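Local coordinates for protein 336aa long hypothetical dTDP-glucose 4,6-dehydratase (Pyrococcus horikoshii, PDB 2HUN) that binds NAD in a Rossmann-type domain and probably works as a dTDP-glucose 4,6-dehydratase, a lyase acting on nucleotide sugars, at residues G61-Y66 and V79-A84; I242-E247 and W294-T299. All coordinates share one frame; numbering follows the deposited sequence.

Contact 1: residues G61-Y66 and V79-A84; sequences GDVADY and VVHLAA. With NAD (nicotinamide-adenine-dinucleotide), chain C.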
ATOM      1  N   GLY A  61     -24.002  -7.305   4.133  1.00 34.70           N
ATOM      2  CA  GLY A  61     -23.140  -7.873   3.114  1.00 31.89           C
ATOM      3  C   GLY A  61     -21.699  -7.424   3.248  1.00 32.81           C
ATOM      4  O   GLY A  61     -21.384  -6.515   4.021  1.00 31.00           O
ATOM      5  N   ASP A  62     -20.830  -8.063   2.471  1.00 31.66           N
ATOM      6  CA  ASP A  62     -19.394  -7.793   2.466  1.00 32.13           C
ATOM      7  C   ASP A  62     -19.026  -6.892   1.284  1.00 31.02           C
ATOM      8  O   ASP A  62     -19.397  -7.185   0.151  1.00 29.67           O
ATOM      9  CB  ASP A  62     -18.656  -9.132   2.347  1.00 34.59           C
ATOM     10  CG  ASP A  62     -17.156  -8.995   2.460  1.00 36.01           C
ATOM     11  OD1 ASP A  62     -16.626  -7.883   2.266  1.00 36.89           O
ATOM     12  OD2 ASP A  62     -16.502 -10.020   2.726  1.00 39.75           O
ATOM     13  N   VAL A  63     -18.297  -5.806   1.539  1.00 28.43           N
ATOM     14  CA  VAL A  63     -17.898  -4.907   0.457  1.00 27.77           C
ATOM     15  C   VAL A  63     -17.089  -5.661  -0.596  1.00 28.81           C
ATOM     16  O   VAL A  63     -16.917  -5.190  -1.720  1.00 29.81           O
ATOM     17  CB  VAL A  63     -17.040  -3.717   0.970  1.00 27.41           C
ATOM     18  CG1 VAL A  63     -17.896  -2.769   1.779  1.00 29.17           C
ATOM     19  CG2 VAL A  63     -15.874  -4.228   1.804  1.00 27.03           C
ATOM     20  N   ALA A  64     -16.591  -6.833  -0.222  1.00 28.61           N
ATOM     21  CA  ALA A  64     -15.811  -7.666  -1.128  1.00 30.31           C
ATOM     22  C   ALA A  64     -16.721  -8.493  -2.039  1.00 30.83           C
ATOM     23  O   ALA A  64     -16.245  -9.271  -2.863  1.00 32.64           O
ATOM     24  CB  ALA A  64     -14.903  -8.590  -0.327  1.00 29.94           C
ATOM     25  N   ASP A  65     -18.029  -8.325  -1.880  1.00 31.40           N
ATOM     26  CA  ASP A  65     -19.017  -9.051  -2.681  1.00 31.34           C
ATOM     27  C   ASP A  65     -19.351  -8.157  -3.867  1.00 30.69           C
ATOM     28  O   ASP A  65     -20.287  -7.358  -3.801  1.00 29.59           O
ATOM     29  CB  ASP A  65     -20.282  -9.297  -1.850  1.00 31.46           C
ATOM     30  CG  ASP A  65     -21.312 -10.154  -2.575  1.00 33.64           C
ATOM     31  OD1 ASP A  65     -21.245 -10.265  -3.818  1.00 31.88           O
ATOM     32  OD2 ASP A  65     -22.202 -10.706  -1.892  1.00 33.42           O
ATOM     33  N   TYR A  66     -18.589  -8.292  -4.949  1.00 30.33           N
ATOM     34  CA  TYR A  66     -18.800  -7.452  -6.123  1.00 30.96           C
ATOM     35  C   TYR A  66     -20.244  -7.373  -6.611  1.00 31.11           C
ATOM     36  O   TYR A  66     -20.782  -6.280  -6.773  1.00 31.25           O
ATOM     37  CB  TYR A  66     -17.900  -7.891  -7.288  1.00 30.98           C
ATOM     38  CG  TYR A  66     -17.942  -6.892  -8.423  1.00 31.35           C
ATOM     39  CD1 TYR A  66     -17.381  -5.625  -8.273  1.00 32.09           C
ATOM     40  CD2 TYR A  66     -18.635  -7.171  -9.603  1.00 30.80           C
ATOM     41  CE1 TYR A  66     -17.512  -4.653  -9.261  1.00 32.30           C
ATOM     42  CE2 TYR A  66     -18.773  -6.205 -10.600  1.00 32.02           C
ATOM     43  CZ  TYR A  66     -18.214  -4.949 -10.420  1.00 32.45           C
ATOM     44  OH  TYR A  66     -18.378  -3.977 -11.378  1.00 33.31           O
ATOM     45  N   VAL A  79     -19.912   7.829  -1.736  1.00 27.39           N
ATOM     46  CA  VAL A  79     -19.545   6.621  -1.017  1.00 27.14           C
ATOM     47  C   VAL A  79     -18.535   6.958   0.076  1.00 27.32           C
ATOM     48  O   VAL A  79     -17.466   7.490  -0.208  1.00 26.73           O
ATOM     49  CB  VAL A  79     -18.908   5.580  -1.959  1.00 26.86           C
ATOM     50  CG1 VAL A  79     -18.469   4.362  -1.162  1.00 26.57           C
ATOM     51  CG2 VAL A  79     -19.903   5.172  -3.046  1.00 28.19           C
ATOM     52  N   VAL A  80     -18.889   6.659   1.323  1.00 25.99           N
ATOM     53  CA  VAL A  80     -18.003   6.903   2.457  1.00 26.50           C
ATOM     54  C   VAL A  80     -17.616   5.517   2.963  1.00 27.25           C
ATOM     55  O   VAL A  80     -18.435   4.810   3.549  1.00 27.09           O
ATOM     56  CB  VAL A  80     -18.717   7.705   3.559  1.00 27.52           C
ATOM     57  CG1 VAL A  80     -17.804   7.867   4.766  1.00 27.75           C
ATOM     58  CG2 VAL A  80     -19.115   9.081   3.017  1.00 27.60           C
ATOM     59  N   HIS A  81     -16.360   5.142   2.724  1.00 25.98           N
ATOM     60  CA  HIS A  81     -15.780   3.811   3.017  1.00 25.65           C
ATOM     61  C   HIS A  81     -15.177   3.665   4.442  1.00 26.44           C
ATOM     62  O   HIS A  81     -14.006   3.932   4.678  1.00 24.50           O
ATOM     63  CB  HIS A  81     -14.707   3.520   1.966  1.00 26.87           C
ATOM     64  CG  HIS A  81     -14.304   2.070   2.045  1.00 26.13           C
ATOM     65  ND1 HIS A  81     -15.188   1.059   2.235  1.00 27.13           N
ATOM     66  CD2 HIS A  81     -13.022   1.522   1.929  1.00 24.93           C
ATOM     67  CE1 HIS A  81     -14.454  -0.070   2.230  1.00 24.61           C
ATOM     68  NE2 HIS A  81     -13.154   0.177   2.049  1.00 26.03           N
ATOM     69  N   LEU A  82     -15.941   3.175   5.414  1.00 25.01           N
ATOM     70  CA  LEU A  82     -15.420   2.969   6.761  1.00 24.64           C
ATOM     71  C   LEU A  82     -15.159   1.499   7.078  1.00 24.74           C
ATOM     72  O   LEU A  82     -14.423   1.187   8.013  1.00 24.79           O
ATOM     73  CB  LEU A  82     -16.390   3.549   7.789  1.00 24.29           C
ATOM     74  CG  LEU A  82     -16.506   5.072   7.735  1.00 26.02           C
ATOM     75  CD1 LEU A  82     -17.971   5.487   7.759  1.00 25.14           C
ATOM     76  CD2 LEU A  82     -15.749   5.676   8.896  1.00 24.17           C
ATOM     77  N   ALA A  83     -15.749   0.600   6.296  1.00 22.71           N
ATOM     78  CA  ALA A  83     -15.589  -0.832   6.517  1.00 22.63           C
ATOM     79  C   ALA A  83     -14.141  -1.327   6.520  1.00 23.67           C
ATOM     80  O   ALA A  83     -13.381  -1.090   5.574  1.00 22.94           O
ATOM     81  CB  ALA A  83     -16.397  -1.607   5.483  1.00 21.08           C
ATOM     82  N   ALA A  84     -13.777  -2.042   7.580  1.00 23.29           N
ATOM     83  CA  ALA A  84     -12.429  -2.582   7.715  1.00 24.08           C
ATOM     84  C   ALA A  84     -12.309  -3.430   8.973  1.00 23.52           C
ATOM     85  O   ALA A  84     -13.130  -3.317   9.881  1.00 23.25           O
ATOM     86  CB  ALA A  84     -11.408  -1.437   7.782  1.00 23.30           C
TER
HETATM   87  PA  NAD C 801     -15.344  -0.819  14.023  1.00 29.81           P
HETATM   88  O1A NAD C 801     -14.546  -2.037  14.226  1.00 30.66           O
HETATM   89  O2A NAD C 801     -16.140  -0.264  15.154  1.00 28.28           O
HETATM   90  O5B NAD C 801     -16.370  -1.120  12.827  1.00 29.61           O
HETATM   91  C5B NAD C 801     -15.965  -1.598  11.536  1.00 25.98           C
HETATM   92  C4B NAD C 801     -17.289  -1.857  10.805  1.00 25.67           C
HETATM   93  O4B NAD C 801     -17.037  -2.298   9.456  1.00 26.08           O
HETATM   94  C3B NAD C 801     -18.105  -2.983  11.501  1.00 23.84           C
HETATM   95  O3B NAD C 801     -19.483  -2.595  11.629  1.00 25.94           O
HETATM   96  C2B NAD C 801     -17.849  -4.205  10.601  1.00 26.35           C
HETATM   97  O2B NAD C 801     -18.851  -5.222  10.609  1.00 24.19           O
HETATM   98  C1B NAD C 801     -17.664  -3.556   9.229  1.00 26.08           C
HETATM   99  N9A NAD C 801     -16.829  -4.343   8.294  1.00 26.35           N
HETATM  100  C8A NAD C 801     -15.587  -4.824   8.485  1.00 29.07           C
HETATM  101  N7A NAD C 801     -15.195  -5.477   7.392  1.00 27.53           N
HETATM  102  C5A NAD C 801     -16.174  -5.422   6.494  1.00 25.53           C
HETATM  103  C6A NAD C 801     -16.354  -5.919   5.173  1.00 26.02           C
HETATM  104  N6A NAD C 801     -15.436  -6.627   4.530  1.00 25.53           N
HETATM  105  N1A NAD C 801     -17.587  -5.633   4.539  1.00 25.38           N
HETATM  106  C2A NAD C 801     -18.576  -4.893   5.204  1.00 25.20           C
HETATM  107  N3A NAD C 801     -18.405  -4.427   6.448  1.00 26.48           N
HETATM  108  C4A NAD C 801     -17.227  -4.690   7.070  1.00 25.68           C
HETATM  109  O3  NAD C 801     -14.258   0.298  13.707  1.00 28.75           O
HETATM  110  PN  NAD C 801     -14.260   1.858  13.437  1.00 27.11           P
HETATM  111  O1N NAD C 801     -13.378   2.361  14.529  1.00 26.85           O
HETATM  112  O2N NAD C 801     -15.626   2.421  13.431  1.00 24.88           O
HETATM  113  O5D NAD C 801     -13.421   2.040  12.067  1.00 28.72           O
HETATM  114  C5D NAD C 801     -13.924   2.694  10.898  1.00 26.52           C
HETATM  115  C4D NAD C 801     -12.732   3.065   9.980  1.00 27.11           C
HETATM  116  O4D NAD C 801     -11.960   4.134  10.554  1.00 24.92           O
HETATM  117  C3D NAD C 801     -11.788   1.882   9.730  1.00 26.37           C
HETATM  118  O3D NAD C 801     -11.434   1.870   8.322  1.00 26.82           O
HETATM  119  C2D NAD C 801     -10.566   2.197  10.637  1.00 25.82           C
HETATM  120  O2D NAD C 801      -9.377   1.640  10.068  1.00 27.39           O
HETATM  121  C1D NAD C 801     -10.586   3.717  10.660  1.00 26.83           C
HETATM  122  N1N NAD C 801      -9.992   4.333  11.864  1.00 27.36           N
HETATM  123  C2N NAD C 801     -10.586   4.210  13.165  1.00 27.12           C
HETATM  124  C3N NAD C 801      -9.964   4.838  14.258  1.00 28.60           C
HETATM  125  C7N NAD C 801     -10.553   4.757  15.685  1.00 28.92           C
HETATM  126  O7N NAD C 801     -10.066   5.471  16.570  1.00 28.14           O
HETATM  127  N7N NAD C 801     -11.574   3.944  15.927  1.00 24.58           N
HETATM  128  C4N NAD C 801      -8.767   5.577  14.070  1.00 27.77           C
HETATM  129  C5N NAD C 801      -8.197   5.685  12.785  1.00 28.23           C
HETATM  130  C6N NAD C 801      -8.799   5.071  11.674  1.00 27.58           C
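Val63 and Ala83 meet through methyl groups, Val63 CG1 lying 4.2 Å from Ala83 CB, and CG1 also comes to the edge of the His81 ring, near its plane. Small apolar side chains suit this buried spot because adenine packs against both: Ala83 CB lies over the adenine face, 3.6 Å from NAD C4A, and Val63 CG2 comes from the same side at the rim, 3.5 Å from NAD N1A. His81 is hydrogen-bonded through ND1 to Thr9 OG1 and through NE2 to Thr106 OG1. In this Rossmann fold 61-66 follows strand 56-60, and 79-84 runs from the parallel strand 78-81 into the loop beyond; the loops receive the cofactor. NAD N6A donates to Asp62 OD1 over 2.8 Å, while Val63 N donates to NAD N1A over 3.1 Å in a nearly straight bond (167°). With CG anti to the backbone N (chi1 -175°), Asp62 reaches that amino group, and its OD2 is hydrogen-bonded to His100 NE2. Leu82 O accepts from a hydroxyl of the nicotinamide ribose, NAD O3D. The looser side is the turn from Asp62 to Asp65, partly exposed at Ala64 and Asp65; Asp65 N-caps helix 66-74 through a weak hydrogen bond from Leu68 N to OD1.

Contact 2: residues I242-E247 and W294-T299; sequences ISAGEE and WRPKYT
Trp294 turns one face of its indole to Ile242 and the edge of its six-membered ring to the backbone of Ser243. The contact joins two loops of this Rossmann-fold protein of the extended short-chain dehydrogenase/reductase type: 242-247 leaves strand 239-242, which pairs in parallel with strand 172-182 of the central sheet, and 294-299 links helix 286-292 to helix 300-313. The side chains of Ile242 and Trp294 cross at about a right angle. The branch methyl Ile242 CG2 sits over the six-membered ring, 4.0 Å from its centroid and 23° off the ring normal, a CH-pi contact whose nearest ring atom is Trp294 CH2 at 3.7 Å from Ile242 CG2. Beta branching suits Ile242 to this place: CG2 stands anti to the backbone N and meets the indole, while CG1, anti to the carbonyl carbon, leaves on the other branch. Trp294 likewise has CG anti to its backbone N (chi1 176°), which carries the broad ring toward the other loop. A tryptophan fills such a buried site well, since it also packs on Ala226 and Leu229 of helix 220-233 and on Ile288.

On the opposite face of the indole lies Pro296 N, offset toward the rim, as the extended chain runs past that face of its own indole. Pro296 then reaches across with its ring carbon CG, which is 4.2 Å from Ala244 CB; a compact alanine lets the two loops approach at this partly exposed border. Ser243 directs its side chain away from Trp294, and its OG is hydrogen-bonded to Ser285 OG and Leu283 O. Its carbonyl, by contrast, faces the indole edge, near the ring plane, with Ser243 O 3.3 Å from Trp294 CZ3.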
ATOM      1  N   ILE A 242      -6.269  14.027   9.539  1.00 20.46           N
ATOM      2  CA  ILE A 242      -7.239  14.629  10.453  1.00 20.63           C
ATOM      3  C   ILE A 242      -6.772  14.357  11.880  1.00 22.02           C
ATOM      4  O   ILE A 242      -6.706  13.202  12.306  1.00 21.31           O
ATOM      5  CB  ILE A 242      -8.649  14.020  10.273  1.00 19.88           C
ATOM      6  CG1 ILE A 242      -9.094  14.137   8.810  1.00 18.64           C
ATOM      7  CG2 ILE A 242      -9.637  14.738  11.180  1.00 19.91           C
ATOM      8  CD1 ILE A 242     -10.408  13.418   8.500  1.00 19.30           C
ATOM      9  N   SER A 243      -6.445  15.427  12.602  1.00 22.39           N
ATOM     10  CA  SER A 243      -5.969  15.332  13.974  1.00 25.38           C
ATOM     11  C   SER A 243      -6.362  16.569  14.770  1.00 25.19           C
ATOM     12  O   SER A 243      -6.448  17.676  14.233  1.00 26.78           O
ATOM     13  CB  SER A 243      -4.443  15.163  14.005  1.00 25.47           C
ATOM     14  OG  SER A 243      -3.791  16.294  13.449  1.00 28.57           O
ATOM     15  N   ALA A 244      -6.590  16.376  16.062  1.00 25.84           N
ATOM     16  CA  ALA A 244      -7.003  17.467  16.927  1.00 26.98           C
ATOM     17  C   ALA A 244      -5.856  18.214  17.592  1.00 26.95           C
ATOM     18  O   ALA A 244      -6.052  19.308  18.113  1.00 28.52           O
ATOM     19  CB  ALA A 244      -7.956  16.938  17.985  1.00 28.12           C
ATOM     20  N   GLY A 245      -4.663  17.633  17.568  1.00 27.05           N
ATOM     21  CA  GLY A 245      -3.535  18.272  18.214  1.00 29.00           C
ATOM     22  C   GLY A 245      -3.694  18.176  19.722  1.00 29.36           C
ATOM     23  O   GLY A 245      -3.344  19.094  20.458  1.00 31.01           O
ATOM     24  N   GLU A 246      -4.243  17.055  20.179  1.00 29.43           N
ATOM     25  CA  GLU A 246      -4.465  16.815  21.605  1.00 29.98           C
ATOM     26  C   GLU A 246      -3.731  15.530  21.955  1.00 29.79           C
ATOM     27  O   GLU A 246      -4.356  14.492  22.198  1.00 27.49           O
ATOM     28  CB  GLU A 246      -5.963  16.629  21.906  1.00 31.97           C
ATOM     29  CG  GLU A 246      -6.879  17.821  21.605  1.00 33.36           C
ATOM     30  CD  GLU A 246      -6.646  19.001  22.532  1.00 34.86           C
ATOM     31  OE1 GLU A 246      -5.928  18.835  23.537  1.00 34.21           O
ATOM     32  OE2 GLU A 246      -7.192  20.095  22.260  1.00 37.24           O
ATOM     33  N   GLU A 247      -2.404  15.594  21.957  1.00 29.42           N
ATOM     34  CA  GLU A 247      -1.600  14.417  22.259  1.00 31.31           C
ATOM     35  C   GLU A 247      -1.431  14.276  23.754  1.00 32.73           C
ATOM     36  O   GLU A 247      -0.902  15.166  24.421  1.00 32.64           O
ATOM     37  CB  GLU A 247      -0.250  14.517  21.552  1.00 32.01           C
ATOM     38  CG  GLU A 247      -0.422  14.608  20.046  1.00 35.72           C
ATOM     39  CD  GLU A 247       0.882  14.694  19.284  1.00 36.68           C
ATOM     40  OE1 GLU A 247       1.947  14.837  19.918  1.00 39.71           O
ATOM     41  OE2 GLU A 247       0.832  14.625  18.041  1.00 36.26           O
ATOM     42  N   TRP A 294     -11.018  23.168   8.002  1.00 25.24           N
ATOM     43  CA  TRP A 294     -11.478  22.311   9.088  1.00 24.66           C
ATOM     44  C   TRP A 294     -10.760  22.624  10.401  1.00 24.81           C
ATOM     45  O   TRP A 294      -9.537  22.744  10.429  1.00 23.45           O
ATOM     46  CB  TRP A 294     -11.243  20.834   8.777  1.00 23.39           C
ATOM     47  CG  TRP A 294     -11.627  19.962   9.947  1.00 23.28           C
ATOM     48  CD1 TRP A 294     -12.891  19.641  10.348  1.00 24.79           C
ATOM     49  CD2 TRP A 294     -10.740  19.364  10.902  1.00 23.94           C
ATOM     50  NE1 TRP A 294     -12.849  18.882  11.496  1.00 26.17           N
ATOM     51  CE2 TRP A 294     -11.541  18.697  11.856  1.00 25.18           C
ATOM     52  CE3 TRP A 294      -9.345  19.328  11.046  1.00 25.35           C
ATOM     53  CZ2 TRP A 294     -10.995  18.003  12.939  1.00 25.19           C
ATOM     54  CZ3 TRP A 294      -8.803  18.638  12.122  1.00 25.69           C
ATOM     55  CH2 TRP A 294      -9.628  17.984  13.055  1.00 25.23           C
ATOM     56  N   ARG A 295     -11.530  22.729  11.480  1.00 24.38           N
ATOM     57  CA  ARG A 295     -11.000  22.980  12.820  1.00 26.68           C
ATOM     58  C   ARG A 295     -11.822  22.132  13.800  1.00 27.95           C
ATOM     59  O   ARG A 295     -13.014  21.903  13.581  1.00 27.18           O
ATOM     60  CB  ARG A 295     -11.171  24.454  13.218  1.00 29.28           C
ATOM     61  CG  ARG A 295     -10.513  25.490  12.310  1.00 31.76           C
ATOM     62  CD  ARG A 295      -9.051  25.717  12.662  1.00 31.62           C
ATOM     63  NE  ARG A 295      -8.486  26.830  11.896  1.00 31.10           N
ATOM     64  CZ  ARG A 295      -7.229  27.240  11.992  1.00 28.24           C
ATOM     65  NH1 ARG A 295      -6.399  26.630  12.828  1.00 28.01           N
ATOM     66  NH2 ARG A 295      -6.801  28.254  11.249  1.00 28.02           N
ATOM     67  N   PRO A 296     -11.199  21.645  14.885  1.00 27.90           N
ATOM     68  CA  PRO A 296     -12.006  20.850  15.819  1.00 29.17           C
ATOM     69  C   PRO A 296     -13.051  21.777  16.436  1.00 29.37           C
ATOM     70  O   PRO A 296     -12.762  22.950  16.715  1.00 27.93           O
ATOM     71  CB  PRO A 296     -10.981  20.372  16.843  1.00 27.83           C
ATOM     72  CG  PRO A 296      -9.731  20.251  16.019  1.00 29.49           C
ATOM     73  CD  PRO A 296      -9.765  21.525  15.200  1.00 28.85           C
ATOM     74  N   LYS A 297     -14.261  21.264  16.637  1.00 28.11           N
ATOM     75  CA  LYS A 297     -15.341  22.065  17.219  1.00 30.19           C
ATOM     76  C   LYS A 297     -15.355  21.951  18.744  1.00 29.52           C
ATOM     77  O   LYS A 297     -15.841  22.838  19.444  1.00 29.87           O
ATOM     78  CB  LYS A 297     -16.691  21.601  16.653  1.00 30.83           C
ATOM     79  CG  LYS A 297     -17.910  22.246  17.303  1.00 35.48           C
ATOM     80  CD  LYS A 297     -19.208  21.658  16.750  1.00 38.15           C
ATOM     81  CE  LYS A 297     -20.433  22.258  17.433  1.00 39.15           C
ATOM     82  NZ  LYS A 297     -20.520  23.733  17.211  1.00 41.57           N
ATOM     83  N   TYR A 298     -14.799  20.859  19.250  1.00 30.05           N
ATOM     84  CA  TYR A 298     -14.769  20.601  20.683  1.00 31.13           C
ATOM     85  C   TYR A 298     -13.343  20.474  21.204  1.00 31.93           C
ATOM     86  O   TYR A 298     -12.465  19.966  20.503  1.00 31.52           O
ATOM     87  CB  TYR A 298     -15.502  19.290  20.987  1.00 31.42           C
ATOM     88  CG  TYR A 298     -16.889  19.183  20.395  1.00 33.14           C
ATOM     89  CD1 TYR A 298     -17.962  19.898  20.934  1.00 34.80           C
ATOM     90  CD2 TYR A 298     -17.129  18.375  19.286  1.00 33.63           C
ATOM     91  CE1 TYR A 298     -19.239  19.806  20.381  1.00 34.83           C
ATOM     92  CE2 TYR A 298     -18.400  18.276  18.724  1.00 33.28           C
ATOM     93  CZ  TYR A 298     -19.447  18.992  19.274  1.00 35.05           C
ATOM     94  OH  TYR A 298     -20.697  18.895  18.711  1.00 37.65           O
ATOM     95  N   THR A 299     -13.114  20.939  22.429  1.00 30.48           N
ATOM     96  CA  THR A 299     -11.797  20.806  23.044  1.00 30.75           C
ATOM     97  C   THR A 299     -11.800  19.391  23.621  1.00 31.13           C
ATOM     98  O   THR A 299     -12.836  18.734  23.621  1.00 29.51           O
ATOM     99  CB  THR A 299     -11.591  21.809  24.194  1.00 30.27           C
ATOM    100  OG1 THR A 299     -12.604  21.616  25.186  1.00 31.57           O
ATOM    101  CG2 THR A 299     -11.667  23.241  23.674  1.00 30.26           C
TER

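Both contacts are largely buried but lie on opposite sides of the chain's centre, their centres about 27 Å apart and their nearest atoms about 9 Å apart. Each uses a loop following a strand of the same mixed sheet: strands 56-60 and 78-81 in contact 1, strand 239-242 in contact 2. In contact 1 the direct protein-protein touch is slight, 86 Å² against 211 Å², consistent with the adenine supplying much of the packing; its N6 amino group and N1 are met by hydrogen bonds. Contact 2 does not touch NAD; its apolar and aromatic groups join the loop after strand 239-242 to that between helices 286-292 and 300-313, and Ser243 OG is hydrogen-bonded outside the two segments.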